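Lactate dehydrogenase, adjacent gene encodes predicted malate dehydrogenase (PDB 4ND2) probably catalyses the NAD-dependent interconversion of (S)-lactate and pyruvate as a member of the lactate/malate dehydrogenase superfamily. Local coordinates at residues 5-10 against 27-32; 73-78 against 116-121; 152-157 against 171-176. All coordinates share one frame; numbering follows the deposited sequence.

Contact 1: residues 5-10 against 27-32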
loop_
_atom_site.group_PDB
_atom_site.type_symbol
_atom_site.label_atom_id
_atom_site.label_comp_id
_atom_site.label_asym_id
_atom_site.label_seq_id
_atom_site.Cartn_x
_atom_site.Cartn_y
_atom_site.Cartn_z
ATOM N N ARG A 5 -5.601 7.312 16.066
ATOM C CA ARG A 5 -5.521 8.646 15.486
ATOM C C ARG A 5 -6.909 9.053 14.996
ATOM O O ARG A 5 -7.690 8.208 14.557
ATOM C CB ARG A 5 -4.493 8.684 14.357
ATOM C CG ARG A 5 -3.065 8.606 14.876
ATOM C CD ARG A 5 -2.091 8.072 13.841
ATOM N NE ARG A 5 -0.709 8.129 14.329
ATOM C CZ ARG A 5 0.345 7.612 13.698
ATOM N NH1 ARG A 5 1.557 7.725 14.233
ATOM N NH2 ARG A 5 0.199 6.981 12.539
ATOM N N LYS A 6 -7.211 10.344 15.095
ATOM C CA LYS A 6 -8.558 10.850 14.840
ATOM C C LYS A 6 -8.522 12.129 14.006
ATOM O O LYS A 6 -7.882 13.112 14.391
ATOM C CB LYS A 6 -9.268 11.111 16.173
ATOM C CG LYS A 6 -10.712 11.565 16.049
ATOM C CD LYS A 6 -11.369 11.688 17.415
ATOM C CE LYS A 6 -12.777 12.252 17.297
ATOM N NZ LYS A 6 -13.506 12.220 18.592
ATOM N N ILE A 7 -9.210 12.100 12.867
ATOM C CA ILE A 7 -9.342 13.263 11.996
ATOM C C ILE A 7 -10.799 13.702 11.944
ATOM O O ILE A 7 -11.687 12.897 11.662
ATOM C CB ILE A 7 -8.860 12.965 10.559
ATOM C CG1 ILE A 7 -7.375 12.570 10.568
ATOM C CG2 ILE A 7 -9.096 14.173 9.658
ATOM C CD1 ILE A 7 -6.833 12.157 9.215
ATOM N N ALA A 8 -11.038 14.981 12.219
ATOM C CA ALA A 8 -12.368 15.567 12.080
ATOM C C ALA A 8 -12.449 16.322 10.759
ATOM O O ALA A 8 -11.605 17.171 10.469
ATOM C CB ALA A 8 -12.669 16.500 13.244
ATOM N N VAL A 9 -13.457 15.988 9.957
ATOM C CA VAL A 9 -13.711 16.659 8.693
ATOM C C VAL A 9 -14.958 17.530 8.851
ATOM O O VAL A 9 -16.076 17.014 8.964
ATOM C CB VAL A 9 -13.907 15.639 7.552
ATOM C CG1 VAL A 9 -14.184 16.348 6.235
ATOM C CG2 VAL A 9 -12.684 14.738 7.435
ATOM N N ILE A 10 -14.755 18.847 8.872
ATOM C CA ILE A 10 -15.840 19.804 9.103
ATOM C C ILE A 10 -16.415 20.223 7.757
ATOM O O ILE A 10 -15.810 21.012 7.027
ATOM C CB ILE A 10 -15.360 21.049 9.884
ATOM C CG1 ILE A 10 -14.526 20.646 11.108
ATOM C CG2 ILE A 10 -16.547 21.911 10.298
ATOM C CD1 ILE A 10 -15.197 19.655 12.041
ATOM N N ASN A 27 -6.278 3.558 6.197
ATOM C CA ASN A 27 -6.241 3.317 7.640
ATOM C C ASN A 27 -5.316 4.311 8.356
ATOM O O ASN A 27 -4.594 3.953 9.287
ATOM C CB ASN A 27 -5.838 1.868 7.944
ATOM C CG ASN A 27 -6.077 1.479 9.399
ATOM O OD1 ASN A 27 -7.012 1.952 10.046
ATOM N ND2 ASN A 27 -5.232 0.608 9.915
ATOM N N LEU A 28 -5.348 5.563 7.905
ATOM C CA LEU A 28 -4.542 6.632 8.500
ATOM C C LEU A 28 -5.082 7.036 9.872
ATOM O O LEU A 28 -4.315 7.343 10.786
ATOM C CB LEU A 28 -4.522 7.848 7.569
ATOM C CG LEU A 28 -3.760 9.093 8.025
ATOM C CD1 LEU A 28 -2.277 8.794 8.181
ATOM C CD2 LEU A 28 -3.985 10.230 7.040
ATOM N N ALA A 29 -6.405 7.048 10.003
ATOM C CA ALA A 29 -7.057 7.452 11.244
ATOM C C ALA A 29 -8.534 7.076 11.221
ATOM O O ALA A 29 -9.066 6.654 10.188
ATOM C CB ALA A 29 -6.914 8.956 11.443
ATOM N N ASP A 30 -9.180 7.218 12.372
ATOM C CA ASP A 30 -10.638 7.243 12.432
ATOM C C ASP A 30 -11.087 8.604 11.921
ATOM O O ASP A 30 -10.355 9.590 12.041
ATOM C CB ASP A 30 -11.141 7.056 13.866
ATOM C CG ASP A 30 -10.955 5.639 14.382
ATOM O OD1 ASP A 30 -10.709 4.706 13.585
ATOM O OD2 ASP A 30 -11.075 5.459 15.609
ATOM N N VAL A 31 -12.293 8.658 11.367
ATOM C CA VAL A 31 -12.820 9.885 10.789
ATOM C C VAL A 31 -14.160 10.260 11.418
ATOM O O VAL A 31 -15.025 9.406 11.599
ATOM C CB VAL A 31 -13.011 9.741 9.266
ATOM C CG1 VAL A 31 -13.603 11.014 8.673
ATOM C CG2 VAL A 31 -11.687 9.400 8.596
ATOM N N VAL A 32 -14.313 11.541 11.748
ATOM C CA VAL A 32 -15.607 12.102 12.123
ATOM C C VAL A 32 -16.026 13.089 11.040
ATOM O O VAL A 32 -15.402 14.139 10.877
ATOM C CB VAL A 32 -15.551 12.819 13.487
ATOM C CG1 VAL A 32 -16.896 13.458 13.818
ATOM C CG2 VAL A 32 -15.142 11.841 14.576
HETATM O O HOH W 1 -1.840 6.254 11.057
#
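Val9 N donates to Val32 O over 2.8 Å, at 169° at the hydrogen, and Ala8 CA-H leans on the same oxygen. Further back, Ile7 uses both of its backbone polar atoms: its N reaches Asp30 O at 2.9 Å and its O accepts from Val32 N at 3.0 Å, with Asp30 N to Arg5 O completing a ladder of four bonds. This is a parallel ladder; the short strand axes lie 4.8 Å apart and diverge by 26°. With CG1 of Ile7 beside its own backbone N (chi1 -61°), the chain runs over Ala29, CG1 standing 3.7 Å from Ala29 CB, and CD1 meets Leu28 CD2 nearly at right angles. On the other face the extended Lys6 chain lays CE 3.6 Å from Val32 CG2, while its NZ bonds to Ser71 O and Asp69 O. Just before the strands begin, one water bridges Arg5 NH2 (2.6 Å) and Leu28 O. With connecting helix 14-26 the two strands make the first beta-alpha-beta unit of the Rossmann domain: Val23 packs on Ile7 and Val31, Ile19 on Val9 and Ala20 on Val31, helix 234-248 closes over Leu28, and strand 61-64 flanks Val31 and Val32.

Contact 2: residues 73-78 against 116-121. With A3D (3-acetylpyridine adenine dinucleotide), chain C.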
loop_
_atom_site.group_PDB
_atom_site.type_symbol
_atom_site.label_atom_id
_atom_site.label_comp_id
_atom_site.label_asym_id
_atom_site.label_seq_id
_atom_site.Cartn_x
_atom_site.Cartn_y
_atom_site.Cartn_z
ATOM N N SER A 73 -9.681 15.261 18.578
ATOM C CA SER A 73 -9.228 15.144 17.194
ATOM C C SER A 73 -7.780 15.612 17.073
ATOM O O SER A 73 -7.420 16.674 17.582
ATOM C CB SER A 73 -10.119 15.963 16.252
ATOM O OG SER A 73 -11.411 15.386 16.132
ATOM N N ASP A 74 -6.956 14.810 16.405
ATOM C CA ASP A 74 -5.555 15.160 16.171
ATOM C C ASP A 74 -5.446 16.166 15.037
ATOM O O ASP A 74 -4.630 17.085 15.090
ATOM C CB ASP A 74 -4.742 13.915 15.825
ATOM C CG ASP A 74 -4.749 12.895 16.936
ATOM O OD1 ASP A 74 -4.208 13.195 18.021
ATOM O OD2 ASP A 74 -5.300 11.797 16.724
ATOM N N VAL A 75 -6.268 15.971 14.008
ATOM C CA VAL A 75 -6.307 16.864 12.861
ATOM C C VAL A 75 -7.748 17.286 12.596
ATOM O O VAL A 75 -8.669 16.474 12.703
ATOM C CB VAL A 75 -5.727 16.186 11.600
ATOM C CG1 VAL A 75 -5.788 17.119 10.395
ATOM C CG2 VAL A 75 -4.295 15.732 11.851
ATOM N N VAL A 76 -7.932 18.560 12.269
ATOM C CA VAL A 76 -9.223 19.080 11.843
ATOM C C VAL A 76 -9.059 19.648 10.440
ATOM O O VAL A 76 -8.226 20.528 10.223
ATOM C CB VAL A 76 -9.742 20.181 12.787
ATOM C CG1 VAL A 76 -11.036 20.784 12.251
ATOM C CG2 VAL A 76 -9.954 19.624 14.189
ATOM N N ILE A 77 -9.838 19.132 9.493
ATOM C CA ILE A 77 -9.812 19.621 8.119
ATOM C C ILE A 77 -11.131 20.341 7.834
ATOM O O ILE A 77 -12.205 19.743 7.927
ATOM C CB ILE A 77 -9.584 18.480 7.105
ATOM C CG1 ILE A 77 -8.338 17.670 7.489
ATOM C CG2 ILE A 77 -9.432 19.043 5.700
ATOM C CD1 ILE A 77 -8.125 16.423 6.661
ATOM N N ILE A 78 -11.039 21.627 7.498
ATOM C CA ILE A 78 -12.219 22.477 7.320
ATOM C C ILE A 78 -12.570 22.628 5.843
ATOM O O ILE A 78 -11.831 23.253 5.079
ATOM C CB ILE A 78 -12.011 23.876 7.946
ATOM C CG1 ILE A 78 -11.554 23.743 9.401
ATOM C CG2 ILE A 78 -13.296 24.697 7.863
ATOM C CD1 ILE A 78 -11.267 25.060 10.092
ATOM N N PHE A 116 -4.229 19.973 14.919
ATOM C CA PHE A 116 -3.606 20.585 13.752
ATOM C C PHE A 116 -4.715 20.885 12.752
ATOM O O PHE A 116 -5.411 19.972 12.310
ATOM C CB PHE A 116 -2.576 19.631 13.143
ATOM C CG PHE A 116 -1.825 20.201 11.971
ATOM C CD1 PHE A 116 -1.060 21.352 12.114
ATOM C CD2 PHE A 116 -1.858 19.575 10.732
ATOM C CE1 PHE A 116 -0.355 21.874 11.042
ATOM C CE2 PHE A 116 -1.155 20.092 9.657
ATOM C CZ PHE A 116 -0.401 21.242 9.813
ATOM N N VAL A 117 -4.894 22.158 12.412
ATOM C CA VAL A 117 -6.013 22.578 11.572
ATOM C C VAL A 117 -5.562 22.840 10.139
ATOM O O VAL A 117 -4.674 23.661 9.906
ATOM C CB VAL A 117 -6.693 23.844 12.131
ATOM C CG1 VAL A 117 -7.809 24.316 11.203
ATOM C CG2 VAL A 117 -7.229 23.577 13.532
ATOM N N ILE A 118 -6.189 22.143 9.190
ATOM C CA ILE A 118 -5.943 22.340 7.762
ATOM C C ILE A 118 -7.200 22.924 7.112
ATOM O O ILE A 118 -8.218 22.239 6.992
ATOM C CB ILE A 118 -5.578 21.015 7.057
ATOM C CG1 ILE A 118 -4.339 20.378 7.703
ATOM C CG2 ILE A 118 -5.341 21.247 5.569
ATOM C CD1 ILE A 118 -4.155 18.910 7.372
ATOM N N CYS A 119 -7.128 24.187 6.700
ATOM C CA CYS A 119 -8.249 24.842 6.028
ATOM C C CYS A 119 -8.247 24.549 4.534
ATOM O O CYS A 119 -7.192 24.538 3.902
ATOM C CB CYS A 119 -8.195 26.354 6.244
ATOM S SG CYS A 119 -8.365 26.846 7.968
ATOM N N ILE A 120 -9.432 24.292 3.986
ATOM C CA ILE A 120 -9.626 24.156 2.539
ATOM C C ILE A 120 -10.599 25.221 2.009
ATOM O O ILE A 120 -10.476 25.661 0.868
ATOM C CB ILE A 120 -10.124 22.740 2.170
ATOM C CG1 ILE A 120 -9.125 21.687 2.672
ATOM C CG2 ILE A 120 -10.337 22.619 0.663
ATOM C CD1 ILE A 120 -9.508 20.258 2.365
ATOM N N THR A 121 -11.554 25.630 2.845
ATOM C CA THR A 121 -12.551 26.653 2.503
ATOM C C THR A 121 -11.952 27.877 1.806
ATOM O O THR A 121 -10.982 28.457 2.296
ATOM C CB THR A 121 -13.278 27.129 3.779
ATOM O OG1 THR A 121 -13.780 25.994 4.495
ATOM C CG2 THR A 121 -14.428 28.068 3.439
HETATM P PA A3D C . -19.777 21.424 -1.067
HETATM O O1A A3D C . -19.870 20.118 -1.808
HETATM O O2A A3D C . -20.830 22.478 -1.292
HETATM O O5B A3D C . -19.714 21.112 0.503
HETATM C C5B A3D C . -19.803 22.131 1.492
HETATM C C4B A3D C . -20.394 21.500 2.743
HETATM O O4B A3D C . -20.274 22.399 3.847
HETATM C C3B A3D C . -21.880 21.174 2.588
HETATM O O3B A3D C . -22.123 19.778 2.793
HETATM C C2B A3D C . -22.568 22.020 3.644
HETATM O O2B A3D C . -23.694 21.385 4.255
HETATM C C1B A3D C . -21.449 22.261 4.640
HETATM N N9A A3D C . -21.673 23.438 5.505
HETATM C C8A A3D C . -22.252 24.610 5.182
HETATM N N7A A3D C . -22.272 25.436 6.258
HETATM C C5A A3D C . -21.705 24.783 7.285
HETATM C C6A A3D C . -21.405 25.069 8.702
HETATM N N6A A3D C . -21.731 26.262 9.257
HETATM N N1A A3D C . -20.791 24.099 9.420
HETATM C C2A A3D C . -20.455 22.905 8.892
HETATM N N3A A3D C . -20.702 22.582 7.610
HETATM C C4A A3D C . -21.309 23.464 6.779
HETATM O O3 A3D C . -18.353 22.140 -1.330
HETATM P PN A3D C . -16.976 21.369 -1.687
HETATM O O1N A3D C . -16.978 21.044 -3.154
HETATM O O2N A3D C . -16.727 20.274 -0.687
HETATM O O5D A3D C . -15.905 22.534 -1.409
HETATM C C5D A3D C . -15.724 23.004 -0.078
HETATM C C4D A3D C . -14.857 24.256 -0.035
HETATM O O4D A3D C . -13.527 23.946 -0.469
HETATM C C3D A3D C . -15.357 25.378 -0.943
HETATM O O3D A3D C . -15.270 26.627 -0.258
HETATM C C2D A3D C . -14.394 25.376 -2.108
HETATM O O2D A3D C . -14.231 26.657 -2.724
HETATM C C1D A3D C . -13.117 24.926 -1.423
HETATM N N1N A3D C . -12.110 24.387 -2.336
HETATM C C2N A3D C . -10.848 24.824 -2.211
HETATM C C3N A3D C . -9.846 24.353 -3.047
HETATM C C7N A3D C . -8.436 24.839 -2.906
HETATM O O7N A3D C . -7.612 24.446 -3.707
HETATM C C8N A3D C . -8.057 25.771 -1.796
HETATM C C4N A3D C . -10.164 23.414 -4.020
HETATM C C5N A3D C . -11.474 22.974 -4.129
HETATM C C6N A3D C . -12.438 23.482 -3.269
#
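Strands 75-78 and 116-119 run parallel, their short axes 4.7 Å apart and only 16° from alignment, and backbone bonds alternate between them from Asp74 O to Ile78 O. At the end of the ladder Ile78 O takes two donors, Ile120 N at 2.8 Å and, by a longer bond, Thr121 N at 3.3 Å, so the chain is held down as it leaves the strand. On each face the closest side-chain contacts run diagonally, two residues off the register partner. On one, Val75 CG1 touches Ile118 CD1 obliquely at 3.9 Å and Ile77 CG2 meets Ile120 CD1 at 3.6 Å; on the other, Ile78 CD1 lodges against Val117 CG1 (3.7 Å) and also meets its partner's Cys119 SG. The two strands and the connecting helix 94-111 form a beta-alpha-beta unit of the NAD-binding Rossmann fold. That helix packs on the face of Val76 and Ile78, whereas helix 234-248 covers the face of Val75, Ile118 and Ile120, and Tyr247 stacks on Phe116. The loop just past the carboxyl end of strand 116-119 meets the cofactor analogue. A chi1 of -58° sends Ile120 CG1 and CD1 to Ile77 and leaves CG2 for the ligand, 3.6 Å from O4D of the ribose that carries the acetylpyridine ring; Ile120 O comes within 3.2 Å of C2N of that ring. Thr121 OG1 hydrogen-bonds to Ala80 O, and Ile78 CG2 rests against that hydroxyl.

Contact 3: residues 152-157 against 171-176. With PYR (pyruvic acid), chain D.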
loop_
_atom_site.group_PDB
_atom_site.type_symbol
_atom_site.label_atom_id
_atom_site.label_comp_id
_atom_site.label_asym_id
_atom_site.label_seq_id
_atom_site.Cartn_x
_atom_site.Cartn_y
_atom_site.Cartn_z
ATOM N N SER A 152 1.020 20.290 -7.592
ATOM C CA SER A 152 0.717 19.012 -8.248
ATOM C C SER A 152 0.259 19.219 -9.689
ATOM O O SER A 152 0.659 18.473 -10.589
ATOM C CB SER A 152 -0.342 18.223 -7.468
ATOM O OG SER A 152 0.162 17.801 -6.213
ATOM N N ARG A 153 -0.575 20.231 -9.906
ATOM C CA ARG A 153 -0.989 20.606 -11.254
ATOM C C ARG A 153 0.221 21.056 -12.079
ATOM O O ARG A 153 0.398 20.617 -13.210
ATOM C CB ARG A 153 -2.043 21.715 -11.202
ATOM C CG ARG A 153 -3.397 21.237 -10.696
ATOM C CD ARG A 153 -4.259 22.386 -10.205
ATOM N NE ARG A 153 -5.629 21.953 -9.925
ATOM C CZ ARG A 153 -6.575 22.732 -9.405
ATOM N NH1 ARG A 153 -6.316 24.000 -9.090
ATOM N NH2 ARG A 153 -7.790 22.237 -9.191
ATOM N N PHE A 154 1.044 21.918 -11.488
ATOM C CA PHE A 154 2.253 22.446 -12.128
ATOM C C PHE A 154 3.187 21.295 -12.525
ATOM O O PHE A 154 3.596 21.194 -13.683
ATOM C CB PHE A 154 2.936 23.433 -11.161
ATOM C CG PHE A 154 4.053 24.259 -11.764
ATOM C CD1 PHE A 154 4.048 24.651 -13.099
ATOM C CD2 PHE A 154 5.095 24.696 -10.954
ATOM C CE1 PHE A 154 5.077 25.425 -13.615
ATOM C CE2 PHE A 154 6.124 25.474 -11.465
ATOM C CZ PHE A 154 6.113 25.837 -12.799
ATOM N N ARG A 155 3.478 20.409 -11.572
ATOM C CA ARG A 155 4.315 19.224 -11.824
ATOM C C ARG A 155 3.730 18.313 -12.902
ATOM O O ARG A 155 4.453 17.808 -13.761
ATOM C CB ARG A 155 4.483 18.400 -10.546
ATOM C CG ARG A 155 5.291 19.068 -9.453
ATOM C CD ARG A 155 5.167 18.296 -8.148
ATOM N NE ARG A 155 5.985 17.086 -8.151
ATOM C CZ ARG A 155 5.997 16.173 -7.183
ATOM N NH1 ARG A 155 5.219 16.302 -6.115
ATOM N NH2 ARG A 155 6.794 15.118 -7.286
ATOM N N THR A 156 2.420 18.099 -12.833
ATOM C CA THR A 156 1.715 17.228 -13.770
ATOM C C THR A 156 1.814 17.742 -15.205
ATOM O O THR A 156 2.067 16.967 -16.123
ATOM C CB THR A 156 0.235 17.070 -13.359
ATOM O OG1 THR A 156 0.174 16.408 -12.089
ATOM C CG2 THR A 156 -0.551 16.256 -14.378
ATOM N N PHE A 157 1.628 19.047 -15.384
ATOM C CA PHE A 157 1.677 19.655 -16.712
ATOM C C PHE A 157 3.083 19.598 -17.309
ATOM O O PHE A 157 3.239 19.343 -18.498
ATOM C CB PHE A 157 1.168 21.100 -16.674
ATOM C CG PHE A 157 -0.261 21.242 -16.203
ATOM C CD1 PHE A 157 -1.203 20.238 -16.427
ATOM C CD2 PHE A 157 -0.671 22.396 -15.554
ATOM C CE1 PHE A 157 -2.511 20.382 -15.995
ATOM C CE2 PHE A 157 -1.981 22.546 -15.127
ATOM C CZ PHE A 157 -2.899 21.538 -15.345
ATOM N N ALA A 171 8.739 20.868 -8.599
ATOM C CA ALA A 171 8.186 22.166 -8.985
ATOM C C ALA A 171 7.297 22.731 -7.879
ATOM O O ALA A 171 6.496 22.006 -7.290
ATOM C CB ALA A 171 7.402 22.043 -10.281
ATOM N N ASN A 172 7.450 24.025 -7.605
ATOM C CA ASN A 172 6.711 24.686 -6.541
ATOM C C ASN A 172 5.867 25.836 -7.066
ATOM O O ASN A 172 6.286 26.564 -7.971
ATOM C CB ASN A 172 7.675 25.210 -5.477
ATOM C CG ASN A 172 8.198 24.110 -4.576
ATOM O OD1 ASN A 172 7.429 23.470 -3.857
ATOM N ND2 ASN A 172 9.505 23.882 -4.610
ATOM N N VAL A 173 4.672 25.970 -6.499
ATOM C CA VAL A 173 3.850 27.157 -6.666
ATOM C C VAL A 173 3.792 27.834 -5.304
ATOM O O VAL A 173 3.575 27.172 -4.285
ATOM C CB VAL A 173 2.422 26.816 -7.141
ATOM C CG1 VAL A 173 1.561 28.073 -7.203
ATOM C CG2 VAL A 173 2.459 26.123 -8.495
ATOM N N ILE A 174 4.006 29.147 -5.290
ATOM C CA ILE A 174 3.998 29.927 -4.055
ATOM C C ILE A 174 3.106 31.156 -4.193
ATOM O O ILE A 174 2.637 31.476 -5.287
ATOM C CB ILE A 174 5.426 30.351 -3.645
ATOM C CG1 ILE A 174 6.098 31.174 -4.752
ATOM C CG2 ILE A 174 6.262 29.121 -3.318
ATOM C CD1 ILE A 174 7.432 31.762 -4.348
ATOM N N GLY A 175 2.875 31.836 -3.074
ATOM C CA GLY A 175 2.014 33.013 -3.038
ATOM C C GLY A 175 0.587 32.641 -2.692
ATOM O O GLY A 175 0.319 31.532 -2.228
ATOM N N GLY A 176 -0.331 33.575 -2.911
ATOM C CA GLY A 176 -1.743 33.351 -2.627
ATOM C C GLY A 176 -2.383 32.395 -3.617
ATOM O O GLY A 176 -2.021 32.371 -4.795
HETATM C C PYR D . -9.078 25.004 -7.051
HETATM O O PYR D . -9.455 24.002 -7.702
HETATM O OXT PYR D . -7.902 25.423 -7.138
HETATM C CA PYR D . -10.025 25.713 -6.187
HETATM O O3 PYR D . -9.612 26.533 -5.382
HETATM C CB PYR D . -11.492 25.425 -6.307
#
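Phe154 and Ala171 carry the tight part of this contact: the ring's CD2 lies 3.6 Å from Ala171 CB, while CE2 sits 3.7 Å from Asn172 O. The methyl and the carbonyl oxygen both approach the ring obliquely. The first torsion of Phe154 (chi1 -169°) swings the ring off the helix toward residues 171-173, and the Phe154 CB packs 3.8 Å from Val173 CG2. No hydrogen bond joins the two segments; the direct contacts are van der Waals ones, mostly between apolar groups, though Val173 N donates to Ser151 OG, just before the helical segment. The partly exposed side belongs to Arg155. Its CG shares the Ala171 methyl at 3.7 Å, but beyond that the chain bends at chi3 (77°), and NE is bound by Val169 O. Arg153, the preceding residue to Phe154 on the helix, makes no contact with 171-176; its side chain reaches the substrate instead. Its guanidinium grips the pyruvate carboxylate with both terminal nitrogens, NH2 to O at 2.8 Å and 163° and NH1 to OXT at 2.9 Å, O lying in the guanidinium plane at its edge. The paired bonds constrain the carboxylate's orientation and probably offset its charge, as in the lactate dehydrogenase family. The segments join helix 147-162 to strand 169-174 in the alpha/beta C-terminal domain; Thr216 of helix 206-227, Pro183 of strand 182-183 and Val188 close round Phe154, and Val53 of a neighbouring subunit packs on Arg155.

Overall arrangement
Contacts 1 and 2 are consecutive parts of one parallel sheet, their centres 10 Å apart: strands 6-10 and 75-78 are neighbours, joined by probable hydrogen bonds such as Lys6 O to Asp74 N and Ala8 O to Ile77 N, both 2.8 Å. Contact 3 belongs to the other domain, across the chain's centre, its centre 27 Å from that of contact 1 and 22 Å from that of contact 2. The ligands span this gap. Contact 2 touches the cofactor analogue directly, and the Ile120 side chain is about 7 Å from pyruvate, which Arg153 of contact 3 holds; contact 1 stands further back, the Val9 side chain about 8 Å from the cofactor analogue.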